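Local structure of multiheme cytochrome cf (6QVM) at residues D614-R619 against L666-A671; L534-K539 against D644-I649; G648-D653 against A662-L667. The protein probably passes electrons through its many heme c groups to insoluble Fe(III) outside the cell, as an extracellular reductase inserted in the S-layer. One frame throughout, in Å; residues are numbered along the deposited sequence.

Interaction 1. Residues D614-R619 against L666-A671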
loop_
_atom_site.group_PDB
_atom_site.type_symbol
_atom_site.label_atom_id
_atom_site.label_comp_id
_atom_site.label_asym_id
_atom_site.label_seq_id
_atom_site.Cartn_x
_atom_site.Cartn_y
_atom_site.Cartn_z
ATOM N N ASP A 614 -5.360 43.766 -1.041
ATOM C CA ASP A 614 -4.885 44.944 -0.320
ATOM C C ASP A 614 -6.000 45.522 0.532
ATOM O O ASP A 614 -5.828 45.772 1.728
ATOM C CB ASP A 614 -4.377 46.006 -1.295
ATOM C CG ASP A 614 -3.169 45.557 -2.094
ATOM O OD1 ASP A 614 -2.423 44.683 -1.614
ATOM O OD2 ASP A 614 -2.959 46.099 -3.204
ATOM N N LYS A 615 -7.167 45.710 -0.082
ATOM C CA LYS A 615 -8.308 46.328 0.579
ATOM C C LYS A 615 -8.725 45.575 1.836
ATOM O O LYS A 615 -9.272 46.181 2.763
ATOM C CB LYS A 615 -9.440 46.435 -0.437
ATOM C CG LYS A 615 -10.810 46.749 0.103
ATOM C CD LYS A 615 -11.812 46.692 -1.037
ATOM C CE LYS A 615 -13.237 46.852 -0.545
ATOM N NZ LYS A 615 -13.662 45.696 0.287
ATOM N N VAL A 616 -8.466 44.272 1.900
ATOM C CA VAL A 616 -8.770 43.517 3.110
ATOM C C VAL A 616 -7.620 43.614 4.109
ATOM O O VAL A 616 -7.856 43.806 5.301
ATOM C CB VAL A 616 -9.120 42.054 2.765
ATOM C CG1 VAL A 616 -9.315 41.231 4.040
ATOM C CG2 VAL A 616 -10.378 42.017 1.922
ATOM N N ASP A 617 -6.368 43.498 3.646
ATOM C CA ASP A 617 -5.215 43.666 4.532
ATOM C C ASP A 617 -5.248 45.024 5.222
ATOM O O ASP A 617 -5.045 45.124 6.435
ATOM C CB ASP A 617 -3.912 43.501 3.748
ATOM C CG ASP A 617 -3.707 42.082 3.248
ATOM O OD1 ASP A 617 -4.172 41.134 3.922
ATOM O OD2 ASP A 617 -3.077 41.922 2.180
ATOM N N THR A 618 -5.480 46.082 4.447
ATOM C CA THR A 618 -5.625 47.430 4.980
ATOM C C THR A 618 -6.608 47.462 6.141
ATOM O O THR A 618 -6.287 47.923 7.242
ATOM C CB THR A 618 -6.100 48.366 3.867
ATOM O OG1 THR A 618 -5.083 48.460 2.869
ATOM C CG2 THR A 618 -6.433 49.735 4.425
ATOM N N ARG A 619 -7.800 46.910 5.916
ATOM C CA ARG A 619 -8.883 47.094 6.875
ATOM C C ARG A 619 -8.652 46.313 8.161
ATOM O O ARG A 619 -9.083 46.760 9.228
ATOM C CB ARG A 619 -10.224 46.719 6.242
ATOM C CG ARG A 619 -10.721 47.736 5.217
ATOM C CD ARG A 619 -12.079 47.329 4.661
ATOM N NE ARG A 619 -13.089 47.238 5.716
ATOM C CZ ARG A 619 -14.336 46.810 5.534
ATOM N NH1 ARG A 619 -14.736 46.413 4.331
ATOM N NH2 ARG A 619 -15.188 46.790 6.556
ATOM N N LEU A 666 -18.798 41.283 6.398
ATOM C CA LEU A 666 -19.664 41.315 7.570
ATOM C C LEU A 666 -18.869 41.214 8.861
ATOM O O LEU A 666 -19.373 41.609 9.917
ATOM C CB LEU A 666 -20.697 40.185 7.494
ATOM C CG LEU A 666 -21.897 40.219 8.450
ATOM C CD1 LEU A 666 -23.097 40.929 7.826
ATOM C CD2 LEU A 666 -22.264 38.808 8.897
ATOM N N LEU A 667 -17.643 40.686 8.799
ATOM C CA LEU A 667 -16.800 40.645 9.989
ATOM C C LEU A 667 -16.062 41.961 10.192
ATOM O O LEU A 667 -15.916 42.425 11.327
ATOM C CB LEU A 667 -15.806 39.483 9.903
ATOM C CG LEU A 667 -16.299 38.094 10.303
ATOM C CD1 LEU A 667 -15.127 37.144 10.517
ATOM C CD2 LEU A 667 -17.175 38.161 11.546
ATOM N N LEU A 668 -15.585 42.575 9.109
ATOM C CA LEU A 668 -14.842 43.825 9.235
ATOM C C LEU A 668 -15.763 44.987 9.590
ATOM O O LEU A 668 -15.380 45.880 10.354
ATOM C CB LEU A 668 -14.080 44.108 7.943
ATOM C CG LEU A 668 -12.950 43.128 7.633
ATOM C CD1 LEU A 668 -12.172 43.576 6.406
ATOM C CD2 LEU A 668 -12.041 42.982 8.836
ATOM N N ASP A 669 -16.987 44.987 9.054
ATOM C CA ASP A 669 -17.945 46.039 9.380
ATOM C C ASP A 669 -18.397 45.942 10.831
ATOM O O ASP A 669 -18.411 46.945 11.554
ATOM C CB ASP A 669 -19.136 45.979 8.427
ATOM C CG ASP A 669 -18.775 46.427 7.023
ATOM O OD1 ASP A 669 -17.625 46.876 6.811
ATOM O OD2 ASP A 669 -19.638 46.317 6.129
ATOM N N LYS A 670 -18.761 44.739 11.278
ATOM C CA LYS A 670 -19.106 44.531 12.674
ATOM C C LYS A 670 -17.904 44.671 13.594
ATOM O O LYS A 670 -18.064 44.568 14.809
ATOM C CB LYS A 670 -19.752 43.150 12.847
ATOM N N ALA A 671 -16.704 44.879 13.051
ATOM C CA ALA A 671 -15.527 45.164 13.863
ATOM C C ALA A 671 -15.076 46.611 13.773
ATOM O O ALA A 671 -14.476 47.116 14.722
ATOM C CB ALA A 671 -14.356 44.261 13.475
#
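Arg619 meets Leu668 and Asp669 where two helices of the C-terminal three-helix bundle run side by side. The bundle consists of helices 606-628, 641-652 and 661-672. This contact joins the first and the third. Their short segments approach to 11.4 Å between axes, with directions 30° apart. The arginine side chain reaches across to the other helix.

The polar part is a salt bridge. NH2 of Arg619 donates to OD1 of Asp669 at 2.5 Å. This is shorter than expected, so the exact length is doubtful. The bond is also bent, with an angle of 139° at the hydrogen. The carboxylate sits at the edge of the guanidinium, and the two planes are 25° apart. NH2 of Arg619 also forms a salt bridge with Glu672, so two acidic residues of helix 661-672 grip one nitrogen.

The apolar part is supplied by Leu668, which lies over one face of the guanidinium. Its CB is 3.2 Å from Arg619 NH2. Its CD1 touches the root of the same side chain, 3.7 Å from Arg619 CB. The arginine chain bends at chi3, which turns the guanidinium over the leucine. Val616, one turn before Arg619, adds a looser touch. The same CG1 methyl of Val616 also reaches Val650 of helix 641-652. Its side chain is about 8 Å from a bound heme c, so the bundle packs close to a redox centre.

Further out, Lys615 adds a further salt bridge to helix 661-672, with Glu665. Leu668 also packs on Val620, and Ala671 on Ile623. Within helix 606-628, Thr618 OG1 donates to Asp614 O at 3.0 Å, from above the carbonyl plane, while Thr618 N donates to the same oxygen.

Interaction 2. Residues L534-K539 against D644-I649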
loop_
_atom_site.group_PDB
_atom_site.type_symbol
_atom_site.label_atom_id
_atom_site.label_comp_id
_atom_site.label_asym_id
_atom_site.label_seq_id
_atom_site.Cartn_x
_atom_site.Cartn_y
_atom_site.Cartn_z
ATOM N N LEU A 534 -23.608 38.983 18.391
ATOM C CA LEU A 534 -22.938 40.050 17.666
ATOM C C LEU A 534 -23.581 40.318 16.314
ATOM O O LEU A 534 -23.037 41.099 15.526
ATOM C CB LEU A 534 -21.447 39.716 17.500
ATOM C CG LEU A 534 -20.606 39.589 18.783
ATOM C CD1 LEU A 534 -20.906 38.326 19.609
ATOM C CD2 LEU A 534 -19.127 39.657 18.463
ATOM N N GLY A 535 -24.723 39.688 16.041
ATOM C CA GLY A 535 -25.504 39.974 14.857
ATOM C C GLY A 535 -24.974 39.383 13.577
ATOM O O GLY A 535 -25.373 39.829 12.498
ATOM N N ILE A 536 -24.090 38.398 13.650
ATOM C CA ILE A 536 -23.602 37.694 12.468
ATOM C C ILE A 536 -24.298 36.337 12.416
ATOM O O ILE A 536 -24.221 35.579 13.395
ATOM C CB ILE A 536 -22.069 37.562 12.468
ATOM C CG1 ILE A 536 -21.551 36.915 13.751
ATOM C CG2 ILE A 536 -21.419 38.931 12.294
ATOM C CD1 ILE A 536 -20.050 37.035 13.915
ATOM N N PRO A 537 -25.000 36.009 11.333
ATOM C CA PRO A 537 -25.947 34.892 11.372
ATOM C C PRO A 537 -25.260 33.553 11.577
ATOM O O PRO A 537 -24.046 33.409 11.413
ATOM C CB PRO A 537 -26.628 34.955 9.999
ATOM C CG PRO A 537 -26.341 36.334 9.480
ATOM C CD PRO A 537 -24.983 36.660 10.015
ATOM N N GLU A 538 -26.077 32.564 11.946
ATOM C CA GLU A 538 -25.575 31.210 12.169
ATOM C C GLU A 538 -24.831 30.670 10.955
ATOM O O GLU A 538 -23.913 29.853 11.097
ATOM C CB GLU A 538 -26.734 30.277 12.525
ATOM N N LYS A 539 -25.204 31.117 9.759
ATOM C CA LYS A 539 -24.616 30.599 8.530
ATOM C C LYS A 539 -24.570 31.727 7.511
ATOM O O LYS A 539 -25.616 32.258 7.123
ATOM C CB LYS A 539 -25.430 29.412 8.009
ATOM C CG LYS A 539 -24.612 28.289 7.386
ATOM C CD LYS A 539 -24.247 28.600 5.949
ATOM C CE LYS A 539 -23.377 27.509 5.349
ATOM N NZ LYS A 539 -24.060 26.193 5.316
ATOM N N ASP A 644 -11.658 42.538 18.534
ATOM C CA ASP A 644 -10.363 41.884 18.404
ATOM C C ASP A 644 -10.522 40.494 17.795
ATOM O O ASP A 644 -9.838 40.143 16.826
ATOM C CB ASP A 644 -9.684 41.829 19.776
ATOM C CG ASP A 644 -8.259 41.326 19.714
ATOM O OD1 ASP A 644 -7.518 41.701 18.785
ATOM O OD2 ASP A 644 -7.884 40.547 20.621
ATOM N N THR A 645 -11.462 39.716 18.333
ATOM C CA THR A 645 -11.787 38.403 17.779
ATOM C C THR A 645 -12.270 38.514 16.337
ATOM O O THR A 645 -11.802 37.791 15.448
ATOM C CB THR A 645 -12.858 37.727 18.640
ATOM O OG1 THR A 645 -12.520 37.858 20.026
ATOM C CG2 THR A 645 -12.997 36.253 18.276
ATOM N N LEU A 646 -13.201 39.437 16.088
ATOM C CA LEU A 646 -13.815 39.546 14.770
ATOM C C LEU A 646 -12.793 39.897 13.699
ATOM O O LEU A 646 -12.951 39.503 12.538
ATOM C CB LEU A 646 -14.934 40.586 14.802
ATOM C CG LEU A 646 -16.372 40.071 14.933
ATOM C CD1 LEU A 646 -16.431 38.724 15.633
ATOM C CD2 LEU A 646 -17.244 41.082 15.662
ATOM N N ALA A 647 -11.749 40.635 14.066
ATOM C CA ALA A 647 -10.697 40.962 13.119
ATOM C C ALA A 647 -9.541 39.981 13.176
ATOM O O ALA A 647 -8.784 39.880 12.203
ATOM C CB ALA A 647 -10.175 42.378 13.372
ATOM N N GLY A 648 -9.390 39.268 14.294
ATOM C CA GLY A 648 -8.396 38.211 14.354
ATOM C C GLY A 648 -8.750 37.041 13.458
ATOM O O GLY A 648 -7.865 36.368 12.920
ATOM N N ILE A 649 -10.050 36.784 13.289
ATOM C CA ILE A 649 -10.501 35.672 12.458
ATOM C C ILE A 649 -10.074 35.882 11.011
ATOM O O ILE A 649 -9.542 34.973 10.366
ATOM C CB ILE A 649 -12.024 35.495 12.581
ATOM C CG1 ILE A 649 -12.383 34.944 13.963
ATOM C CG2 ILE A 649 -12.535 34.573 11.495
ATOM C CD1 ILE A 649 -13.866 35.078 14.313
#
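The backbones of Leu534 and Leu646 stay well apart, with 9.6 Å between their CA atoms, so side chains alone bridge the loop 534-539 and the helix. The loop turns at Gly535, whose phi is positive (77°). Leu534 and Ile536, on either side of that glycine, both direct their side chains at Leu646.

Leu646 meets them with its two methyl groups. Its CD2 is 3.7 Å from CD2 of Leu534, and its CD1 is 4.0 Å from the same Leu534 CD2. The Leu534 methyl therefore rests against both branches of the fork. Ile536 comes in beside it more loosely: its CD1 is 4.3 Å from Leu646 CD1. Its chi1 of 54° sets CG1 between the backbone N and the carbonyl carbon, and chi2 (-168°) extends the chain to CD1.

This is a loop folded against helix 641-652 of the C-terminal three-helix bundle, and all three touching residues are buried. Phe531 packs on both Ile536 and Leu646. Ile536 also touches Leu666 and Leu667 of helix 661-672. Near the helix start, Thr645 OG1 is hydrogen-bonded to Gly511 N, Ala508 O and Lys641 O.

Interaction 3. Residues G648-D653 against A662-L667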
loop_
_atom_site.group_PDB
_atom_site.type_symbol
_atom_site.label_atom_id
_atom_site.label_comp_id
_atom_site.label_asym_id
_atom_site.label_seq_id
_atom_site.Cartn_x
_atom_site.Cartn_y
_atom_site.Cartn_z
ATOM N N GLY A 648 -9.390 39.268 14.294
ATOM C CA GLY A 648 -8.396 38.211 14.354
ATOM C C GLY A 648 -8.750 37.041 13.458
ATOM O O GLY A 648 -7.865 36.368 12.920
ATOM N N ILE A 649 -10.050 36.784 13.289
ATOM C CA ILE A 649 -10.501 35.672 12.458
ATOM C C ILE A 649 -10.074 35.882 11.011
ATOM O O ILE A 649 -9.542 34.973 10.366
ATOM C CB ILE A 649 -12.024 35.495 12.581
ATOM C CG1 ILE A 649 -12.383 34.944 13.963
ATOM C CG2 ILE A 649 -12.535 34.573 11.495
ATOM C CD1 ILE A 649 -13.866 35.078 14.313
ATOM N N VAL A 650 -10.283 37.091 10.484
ATOM C CA VAL A 650 -9.832 37.411 9.135
ATOM C C VAL A 650 -8.313 37.330 9.028
ATOM O O VAL A 650 -7.776 37.105 7.938
ATOM C CB VAL A 650 -10.369 38.802 8.731
ATOM C CG1 VAL A 650 -9.958 39.160 7.309
ATOM C CG2 VAL A 650 -11.886 38.840 8.878
ATOM N N ALA A 651 -7.604 37.478 10.148
ATOM C CA ALA A 651 -6.149 37.390 10.149
ATOM C C ALA A 651 -5.647 35.954 10.270
ATOM O O ALA A 651 -4.732 35.558 9.543
ATOM C CB ALA A 651 -5.569 38.241 11.281
ATOM N N ALA A 652 -6.225 35.165 11.178
ATOM C CA ALA A 652 -5.777 33.785 11.346
ATOM C C ALA A 652 -6.218 32.913 10.177
ATOM O O ALA A 652 -5.496 31.992 9.776
ATOM C CB ALA A 652 -6.291 33.221 12.666
ATOM N N ASP A 653 -7.404 33.181 9.623
ATOM C CA ASP A 653 -7.830 32.497 8.404
ATOM C C ASP A 653 -6.792 32.657 7.299
ATOM O O ASP A 653 -6.593 31.751 6.483
ATOM C CB ASP A 653 -9.190 33.036 7.961
ATOM C CG ASP A 653 -9.634 32.484 6.619
ATOM O OD1 ASP A 653 -10.125 31.331 6.580
ATOM O OD2 ASP A 653 -9.500 33.214 5.610
ATOM N N ALA A 662 -18.070 37.257 1.753
ATOM C CA ALA A 662 -19.229 37.863 2.402
ATOM C C ALA A 662 -19.122 37.807 3.922
ATOM O O ALA A 662 -19.464 38.777 4.608
ATOM C CB ALA A 662 -20.511 37.180 1.931
ATOM N N LEU A 663 -18.650 36.684 4.467
ATOM C CA LEU A 663 -18.374 36.645 5.899
ATOM C C LEU A 663 -17.271 37.626 6.270
ATOM O O LEU A 663 -17.265 38.158 7.384
ATOM C CB LEU A 663 -17.995 35.228 6.337
ATOM C CG LEU A 663 -17.755 35.042 7.839
ATOM C CD1 LEU A 663 -18.991 35.463 8.610
ATOM C CD2 LEU A 663 -17.376 33.606 8.165
ATOM N N THR A 664 -16.355 37.902 5.342
ATOM C CA THR A 664 -15.224 38.776 5.639
ATOM C C THR A 664 -15.666 40.225 5.804
ATOM O O THR A 664 -15.246 40.906 6.746
ATOM C CB THR A 664 -14.172 38.651 4.539
ATOM O OG1 THR A 664 -13.471 37.409 4.692
ATOM C CG2 THR A 664 -13.185 39.810 4.600
ATOM N N GLU A 665 -16.516 40.717 4.904
ATOM C CA GLU A 665 -16.958 42.103 5.012
ATOM C C GLU A 665 -17.938 42.278 6.163
ATOM O O GLU A 665 -17.899 43.294 6.868
ATOM C CB GLU A 665 -17.558 42.566 3.689
ATOM C CG GLU A 665 -16.514 42.733 2.593
ATOM C CD GLU A 665 -17.052 43.427 1.355
ATOM O OE1 GLU A 665 -18.116 43.013 0.852
ATOM O OE2 GLU A 665 -16.415 44.397 0.891
ATOM N N LEU A 666 -18.798 41.283 6.398
ATOM C CA LEU A 666 -19.664 41.315 7.570
ATOM C C LEU A 666 -18.869 41.214 8.861
ATOM O O LEU A 666 -19.373 41.609 9.917
ATOM C CB LEU A 666 -20.697 40.185 7.494
ATOM C CG LEU A 666 -21.897 40.219 8.450
ATOM C CD1 LEU A 666 -23.097 40.929 7.826
ATOM C CD2 LEU A 666 -22.264 38.808 8.897
ATOM N N LEU A 667 -17.643 40.686 8.799
ATOM C CA LEU A 667 -16.800 40.645 9.989
ATOM C C LEU A 667 -16.062 41.961 10.192
ATOM O O LEU A 667 -15.916 42.425 11.327
ATOM C CB LEU A 667 -15.806 39.483 9.903
ATOM C CG LEU A 667 -16.299 38.094 10.303
ATOM C CD1 LEU A 667 -15.127 37.144 10.517
ATOM C CD2 LEU A 667 -17.175 38.161 11.546
#
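Leu667 packs against Ile649 and Val650, and Val650 also faces Thr664. These are the second and third helices of the C-terminal bundle, joined by a short connection. They form a helical hairpin. The segment directions are 142° apart and the axes come within 10.2 Å. The backbones are nearest at Val650 and Thr664, with 6.6 Å between CA atoms.

The contact across the hairpin is apolar and buried. CD1 of Leu667 is shared by two neighbours. It lies 3.8 Å from CG2 of Ile649 and 4.0 Å from CG2 of Val650. The Leu667 side chain crosses Ile649 at about a right angle but runs past Val650 in the opposite direction. The two branches of Val650 divide the work: CG2 serves Leu667, while CG1 lies 4.3 Å from CG2 of Thr664.

Hydrogen bonds act within or near each helix, not across the pair. Thr664 has chi1 of -75°, which puts OG1 beside its own backbone N and CG2 opposite that N. OG1 is hydrogen-bonded to Asn660 O, one turn back, and the methyl is left to meet Val650. At the same, connected end of the hairpin, Asp653 is tied to the connection by bonds from OD1 to His659 ND1 and from OD2 to Ser655 OG, and His659 and Ala652 belong to heme c pockets.

Helix 606-628 covers one flank of the hairpin through Val620, which packs on Val650, and helix 519-524 approaches Ile649 and Asp653 through Val522.

From the N terminus, the loop 534-539 comes first, then helices 606-628, 641-652 and 661-672. Interaction 2 closes a long loop, with 104 residues between its segments. Interaction 1 starts inside that loop and ends beyond it, so the two cross. It spans 46 residues. Interaction 3 closes the shortest loop, with eight residues between its segments, and ends on the same stretch of helix 661-672 as interaction 1, sharing Leu666 and Leu667 with it. It begins where interaction 2 ends, sharing Gly648 and Ile649. Leu668 packs on Val650 between interactions 1 and 3. Leu666 meets Pro537, joining interaction 2 to the third helix. The three contacts tie the helices and loop into one C-terminal unit.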